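Long-range contacts in putative HTH-type transcriptional regulator YwnA (Bacillus subtilis subsp. subtilis, PDB 1XD7), which probably binds DNA through a winged helix-turn-helix domain and regulates transcription as a member of the Rrf2 family: residues K66-I71 with K125-V130; S72-Y77 with A117-L122. All blocks are in the same frame, centred on the assembly; numbering follows the deposited sequence.

Interaction 1: residues K66-I71 with K125-V130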
loop_
_atom_site.group_PDB
_atom_site.type_symbol
_atom_site.label_atom_id
_atom_site.label_comp_id
_atom_site.label_asym_id
_atom_site.label_seq_id
_atom_site.Cartn_x
_atom_site.Cartn_y
_atom_site.Cartn_z
ATOM N N LYS A 66 2.463 -4.748 -26.953
ATOM C CA LYS A 66 3.878 -5.078 -26.944
ATOM C C LYS A 66 4.165 -6.410 -26.288
ATOM O O LYS A 66 3.285 -7.063 -25.735
ATOM C CB LYS A 66 4.697 -3.994 -26.234
ATOM C CG LYS A 66 4.184 -3.602 -24.854
ATOM C CD LYS A 66 5.247 -2.901 -23.985
ATOM C CE LYS A 66 6.091 -1.905 -24.754
ATOM N NZ LYS A 66 5.268 -1.020 -25.620
ATOM N N ASP A 67 5.425 -6.795 -26.351
ATOM C CA ASP A 67 5.879 -8.033 -25.777
ATOM C C ASP A 67 5.918 -7.994 -24.250
ATOM O O ASP A 67 6.373 -7.019 -23.651
ATOM C CB ASP A 67 7.263 -8.340 -26.315
ATOM C CG ASP A 67 7.771 -9.666 -25.851
ATOM O OD1 ASP A 67 7.999 -9.826 -24.633
ATOM O OD2 ASP A 67 7.932 -10.558 -26.711
ATOM N N PRO A 68 5.464 -9.077 -23.605
ATOM C CA PRO A 68 5.395 -9.292 -22.156
ATOM C C PRO A 68 6.670 -8.931 -21.401
ATOM O O PRO A 68 6.648 -8.677 -20.188
ATOM C CB PRO A 68 5.105 -10.784 -22.050
ATOM C CG PRO A 68 4.291 -11.047 -23.258
ATOM C CD PRO A 68 4.980 -10.265 -24.332
ATOM N N ALA A 69 7.786 -8.951 -22.112
ATOM C CA ALA A 69 9.065 -8.650 -21.497
ATOM C C ALA A 69 9.247 -7.148 -21.454
ATOM O O ALA A 69 10.122 -6.644 -20.773
ATOM C CB ALA A 69 10.197 -9.300 -22.292
ATOM N N ASP A 70 8.403 -6.444 -22.188
ATOM C CA ASP A 70 8.464 -4.997 -22.238
ATOM C C ASP A 70 7.284 -4.382 -21.504
ATOM O O ASP A 70 6.922 -3.234 -21.766
ATOM C CB ASP A 70 8.440 -4.526 -23.687
ATOM C CG ASP A 70 9.542 -5.145 -24.509
ATOM O OD1 ASP A 70 9.417 -5.126 -25.754
ATOM O OD2 ASP A 70 10.526 -5.646 -23.911
ATOM N N ILE A 71 6.677 -5.135 -20.595
ATOM C CA ILE A 71 5.534 -4.619 -19.860
ATOM C C ILE A 71 5.797 -4.725 -18.389
ATOM O O ILE A 71 5.714 -5.805 -17.814
ATOM C CB ILE A 71 4.261 -5.404 -20.166
ATOM C CG1 ILE A 71 4.085 -5.544 -21.684
ATOM C CG2 ILE A 71 3.068 -4.680 -19.572
ATOM C CD1 ILE A 71 2.853 -6.318 -22.099
ATOM N N LYS A 125 9.998 -5.834 -12.152
ATOM C CA LYS A 125 9.411 -7.030 -12.734
ATOM C C LYS A 125 8.736 -6.715 -14.054
ATOM O O LYS A 125 8.471 -5.556 -14.367
ATOM C CB LYS A 125 8.385 -7.633 -11.785
ATOM C CG LYS A 125 8.828 -7.649 -10.346
ATOM C CD LYS A 125 10.170 -8.318 -10.194
ATOM C CE LYS A 125 10.624 -8.225 -8.753
ATOM N NZ LYS A 125 9.580 -8.763 -7.841
ATOM N N SER A 126 8.474 -7.762 -14.827
ATOM C CA SER A 126 7.822 -7.645 -16.124
ATOM C C SER A 126 6.661 -8.633 -16.147
ATOM O O SER A 126 6.531 -9.475 -15.264
ATOM C CB SER A 126 8.788 -8.017 -17.247
ATOM O OG SER A 126 9.027 -9.419 -17.265
ATOM N N LEU A 127 5.819 -8.530 -17.155
ATOM C CA LEU A 127 4.706 -9.449 -17.268
ATOM C C LEU A 127 5.332 -10.841 -17.440
ATOM O O LEU A 127 4.935 -11.806 -16.784
ATOM C CB LEU A 127 3.874 -9.105 -18.500
ATOM C CG LEU A 127 2.427 -9.610 -18.505
ATOM C CD1 LEU A 127 1.979 -9.789 -19.942
ATOM C CD2 LEU A 127 2.294 -10.906 -17.717
ATOM N N LYS A 128 6.329 -10.916 -18.319
ATOM C CA LYS A 128 7.025 -12.167 -18.578
ATOM C C LYS A 128 7.542 -12.723 -17.278
ATOM O O LYS A 128 7.392 -13.906 -16.978
ATOM C CB LYS A 128 8.195 -11.952 -19.529
ATOM C CG LYS A 128 8.989 -13.230 -19.795
ATOM C CD LYS A 128 9.949 -13.068 -20.973
ATOM C CE LYS A 128 10.684 -14.371 -21.293
ATOM N NZ LYS A 128 11.542 -14.220 -22.512
ATOM N N ASP A 129 8.154 -11.851 -16.500
ATOM C CA ASP A 129 8.686 -12.249 -15.224
ATOM C C ASP A 129 7.692 -13.018 -14.391
ATOM O O ASP A 129 8.081 -13.927 -13.663
ATOM C CB ASP A 129 9.157 -11.026 -14.459
ATOM C CG ASP A 129 10.583 -10.695 -14.754
ATOM O OD1 ASP A 129 11.447 -11.070 -13.942
ATOM O OD2 ASP A 129 10.848 -10.085 -15.806
ATOM N N VAL A 130 6.411 -12.675 -14.458
ATOM C CA VAL A 130 5.480 -13.441 -13.643
ATOM C C VAL A 130 5.049 -14.709 -14.371
ATOM O O VAL A 130 4.857 -15.747 -13.746
ATOM C CB VAL A 130 4.244 -12.614 -13.236
ATOM C CG1 VAL A 130 4.690 -11.383 -12.483
ATOM C CG2 VAL A 130 3.447 -12.232 -14.446
#

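Interaction 2: residues S72-Y77 with A117-L122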
loop_
_atom_site.group_PDB
_atom_site.type_symbol
_atom_site.label_atom_id
_atom_site.label_comp_id
_atom_site.label_asym_id
_atom_site.label_seq_id
_atom_site.Cartn_x
_atom_site.Cartn_y
_atom_site.Cartn_z
ATOM N N SER A 72 6.113 -3.596 -17.771
ATOM C CA SER A 72 6.414 -3.590 -16.350
ATOM C C SER A 72 5.146 -3.615 -15.526
ATOM O O SER A 72 4.113 -3.119 -15.962
ATOM C CB SER A 72 7.213 -2.335 -16.001
ATOM O OG SER A 72 6.448 -1.180 -16.297
ATOM N N LEU A 73 5.218 -4.187 -14.335
ATOM C CA LEU A 73 4.046 -4.214 -13.490
ATOM C C LEU A 73 3.681 -2.768 -13.131
ATOM O O LEU A 73 2.513 -2.393 -13.120
ATOM C CB LEU A 73 4.320 -5.052 -12.244
ATOM C CG LEU A 73 4.629 -6.529 -12.554
ATOM C CD1 LEU A 73 4.330 -7.395 -11.343
ATOM C CD2 LEU A 73 3.777 -7.010 -13.715
ATOM N N LEU A 74 4.687 -1.947 -12.868
ATOM C CA LEU A 74 4.437 -0.548 -12.547
ATOM C C LEU A 74 3.617 0.047 -13.689
ATOM O O LEU A 74 2.630 0.748 -13.462
ATOM C CB LEU A 74 5.775 0.189 -12.382
ATOM C CG LEU A 74 5.845 1.700 -12.098
ATOM C CD1 LEU A 74 5.630 2.457 -13.380
ATOM C CD2 LEU A 74 4.835 2.101 -11.044
ATOM N N GLU A 75 4.014 -0.266 -14.918
ATOM C CA GLU A 75 3.316 0.217 -16.112
ATOM C C GLU A 75 1.845 -0.196 -16.050
ATOM O O GLU A 75 0.955 0.571 -16.429
ATOM C CB GLU A 75 3.981 -0.366 -17.368
ATOM C CG GLU A 75 3.433 0.119 -18.709
ATOM C CD GLU A 75 4.383 -0.195 -19.873
ATOM O OE1 GLU A 75 5.469 -0.769 -19.636
ATOM O OE2 GLU A 75 4.056 0.141 -21.031
ATOM N N VAL A 76 1.596 -1.411 -15.565
ATOM C CA VAL A 76 0.238 -1.931 -15.446
ATOM C C VAL A 76 -0.500 -1.191 -14.348
ATOM O O VAL A 76 -1.661 -0.811 -14.501
ATOM C CB VAL A 76 0.230 -3.428 -15.067
ATOM C CG1 VAL A 76 -1.202 -3.922 -14.960
ATOM C CG2 VAL A 76 1.003 -4.234 -16.086
ATOM N N TYR A 77 0.191 -1.016 -13.232
ATOM C CA TYR A 77 -0.343 -0.333 -12.070
ATOM C C TYR A 77 -0.999 1.006 -12.396
ATOM O O TYR A 77 -2.181 1.200 -12.139
ATOM C CB TYR A 77 0.775 -0.106 -11.062
ATOM C CG TYR A 77 0.337 0.612 -9.803
ATOM C CD1 TYR A 77 -0.494 -0.009 -8.869
ATOM C CD2 TYR A 77 0.785 1.906 -9.527
ATOM C CE1 TYR A 77 -0.862 0.642 -7.684
ATOM C CE2 TYR A 77 0.422 2.567 -8.345
ATOM C CZ TYR A 77 -0.398 1.930 -7.427
ATOM O OH TYR A 77 -0.730 2.572 -6.248
ATOM N N ALA A 117 9.583 3.679 -3.487
ATOM C CA ALA A 117 10.102 2.338 -3.295
ATOM C C ALA A 117 9.099 1.349 -3.900
ATOM O O ALA A 117 9.429 0.623 -4.830
ATOM C CB ALA A 117 10.300 2.065 -1.831
ATOM N N MET A 118 7.878 1.331 -3.374
ATOM C CA MET A 118 6.832 0.460 -3.898
ATOM C C MET A 118 6.960 0.525 -5.427
ATOM O O MET A 118 7.245 -0.479 -6.086
ATOM C CB MET A 118 5.446 0.979 -3.448
ATOM C CG MET A 118 4.248 0.002 -3.578
ATOM S SD MET A 118 2.860 0.580 -4.645
ATOM C CE MET A 118 2.024 1.756 -3.526
ATOM N N GLU A 119 6.802 1.725 -5.977
ATOM C CA GLU A 119 6.867 1.933 -7.419
ATOM C C GLU A 119 8.132 1.447 -8.099
ATOM O O GLU A 119 8.119 1.120 -9.287
ATOM C CB GLU A 119 6.696 3.405 -7.759
ATOM C CG GLU A 119 5.319 3.968 -7.518
ATOM C CD GLU A 119 5.175 5.358 -8.110
ATOM O OE1 GLU A 119 6.006 6.229 -7.776
ATOM O OE2 GLU A 119 4.243 5.585 -8.912
ATOM N N ASN A 120 9.237 1.415 -7.371
ATOM C CA ASN A 120 10.475 0.979 -7.993
ATOM C C ASN A 120 10.566 -0.535 -8.200
ATOM O O ASN A 120 11.179 -0.993 -9.163
ATOM C CB ASN A 120 11.664 1.537 -7.220
ATOM C CG ASN A 120 11.962 2.979 -7.601
ATOM O OD1 ASN A 120 12.719 3.672 -6.923
ATOM N ND2 ASN A 120 11.368 3.436 -8.699
ATOM N N GLU A 121 9.949 -1.313 -7.320
ATOM C CA GLU A 121 9.938 -2.754 -7.507
ATOM C C GLU A 121 9.049 -3.050 -8.712
ATOM O O GLU A 121 9.477 -3.686 -9.674
ATOM C CB GLU A 121 9.371 -3.459 -6.281
ATOM C CG GLU A 121 10.431 -3.846 -5.292
ATOM C CD GLU A 121 11.520 -4.665 -5.946
ATOM O OE1 GLU A 121 11.215 -5.790 -6.394
ATOM O OE2 GLU A 121 12.673 -4.188 -6.024
ATOM N N LEU A 122 7.815 -2.559 -8.668
ATOM C CA LEU A 122 6.869 -2.783 -9.755
ATOM C C LEU A 122 7.457 -2.511 -11.115
ATOM O O LEU A 122 6.956 -3.003 -12.119
ATOM C CB LEU A 122 5.645 -1.898 -9.595
ATOM C CG LEU A 122 4.778 -2.180 -8.384
ATOM C CD1 LEU A 122 3.719 -1.097 -8.311
ATOM C CD2 LEU A 122 4.155 -3.557 -8.491
#

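Interaction 1: residues K66-I71 with K125-V130
At the N-terminus of the short helix 127-130, two backbone N-H groups are taken up by carbonyls of the loop that leads from strand 63-64 of the winged-helix domain to helix 73-80. K128 N donates to P68 O at 2.9 Å; the N-H points well at the oxygen (160°), but the nitrogen stands above the carbonyl plane. L127 N donates to I71 O at 2.8 Å, lying nearly in line with the C=O bond although its N-H is bent to 133°. The loop thus supplies acceptors for N-H groups that have no preceding helical turn to bond to. The next one, D129 N, goes to S126 OG at 2.7 Å, which identifies S126 as the N-cap.

Apolar contacts flank these bonds. The side chains of I71 and L127 run side by side in the same direction, CB to CB at 4.1 Å, and L127 also packs on L64 and on helix 7-19, so the contact ties the C-terminal helix to the domain core. With CG anti to its backbone N (chi1 -159°), L127 brings CD1 to 3.9 Å from P68 CB. On the exposed side, the extended K128 chain passes A69, its CD 4.0 Å from A69 CB.

Interaction 2: residues S72-Y77 with A117-L122
L122 O, near the end of the long helix 98-122, accepts a hydrogen bond from L74 N at 2.6 Å, with an N-H...O angle of 150° and the nitrogen lifted out of the carbonyl plane. L74 N belongs to the first turn of helix 73-80, whose leading N-H groups lack acceptors from a preceding turn, so the carbonyl of one helix serves the start of the other. E75 N points to OG of S72, the N-cap residue, though the position of that oxygen is less certain, and a weak return bond from S72 N to E75 OE1 completes a capping box.

The L122 side chain wedges between three residues of the opposing helix. L122 CB lies 3.5 Å from L74 CA, closer than usual van der Waals contact. With CG beside the backbone N (chi1 -65°), the branch faces helix 73-80, where CD2 meets L73 CB and CD1 sits over one face of the Y77 ring, 4.1 Å from CG of that ring. M118 crosses Y77 at about a right angle in a Met-aromatic contact, its SD oblique to the ring and 5.0 Å from the centroid. L74 CD2 reaches E119 CB at 4.0 Å, while the carboxylate of E119 is engaged by R116 in a salt bridge.

L73 and M118 also pack on T110 and V114 of the second subunit, respectively. With their segment axes 8.5 Å apart at an angle of 119°, the two helices form an oblique helix-helix junction joining the winged-helix domain to the long helix at the dimer interface, consistent with the Rrf2 fold.

Interactions 1 and 2 have centres about 12 Å apart and form one continuous patch, since residues 66-71 run directly into 72-77, and helix 98-122 is followed by helix 127-130. They meet where K125 CB lies 4.0 Å from L73 CG and where S126 O lies 4.0 Å from L73 CD2. Along the chain, the segments of interaction 2 fall between those of interaction 1, so the chain meets the partners in reverse order on its return, the inner pair before the outer. Both rest on helix 7-19 and both touch the second subunit. The predicted helix-turn-helix, residues 26-49, includes none of the four segments; together they connect the domain that carries it to the dimer-forming helix.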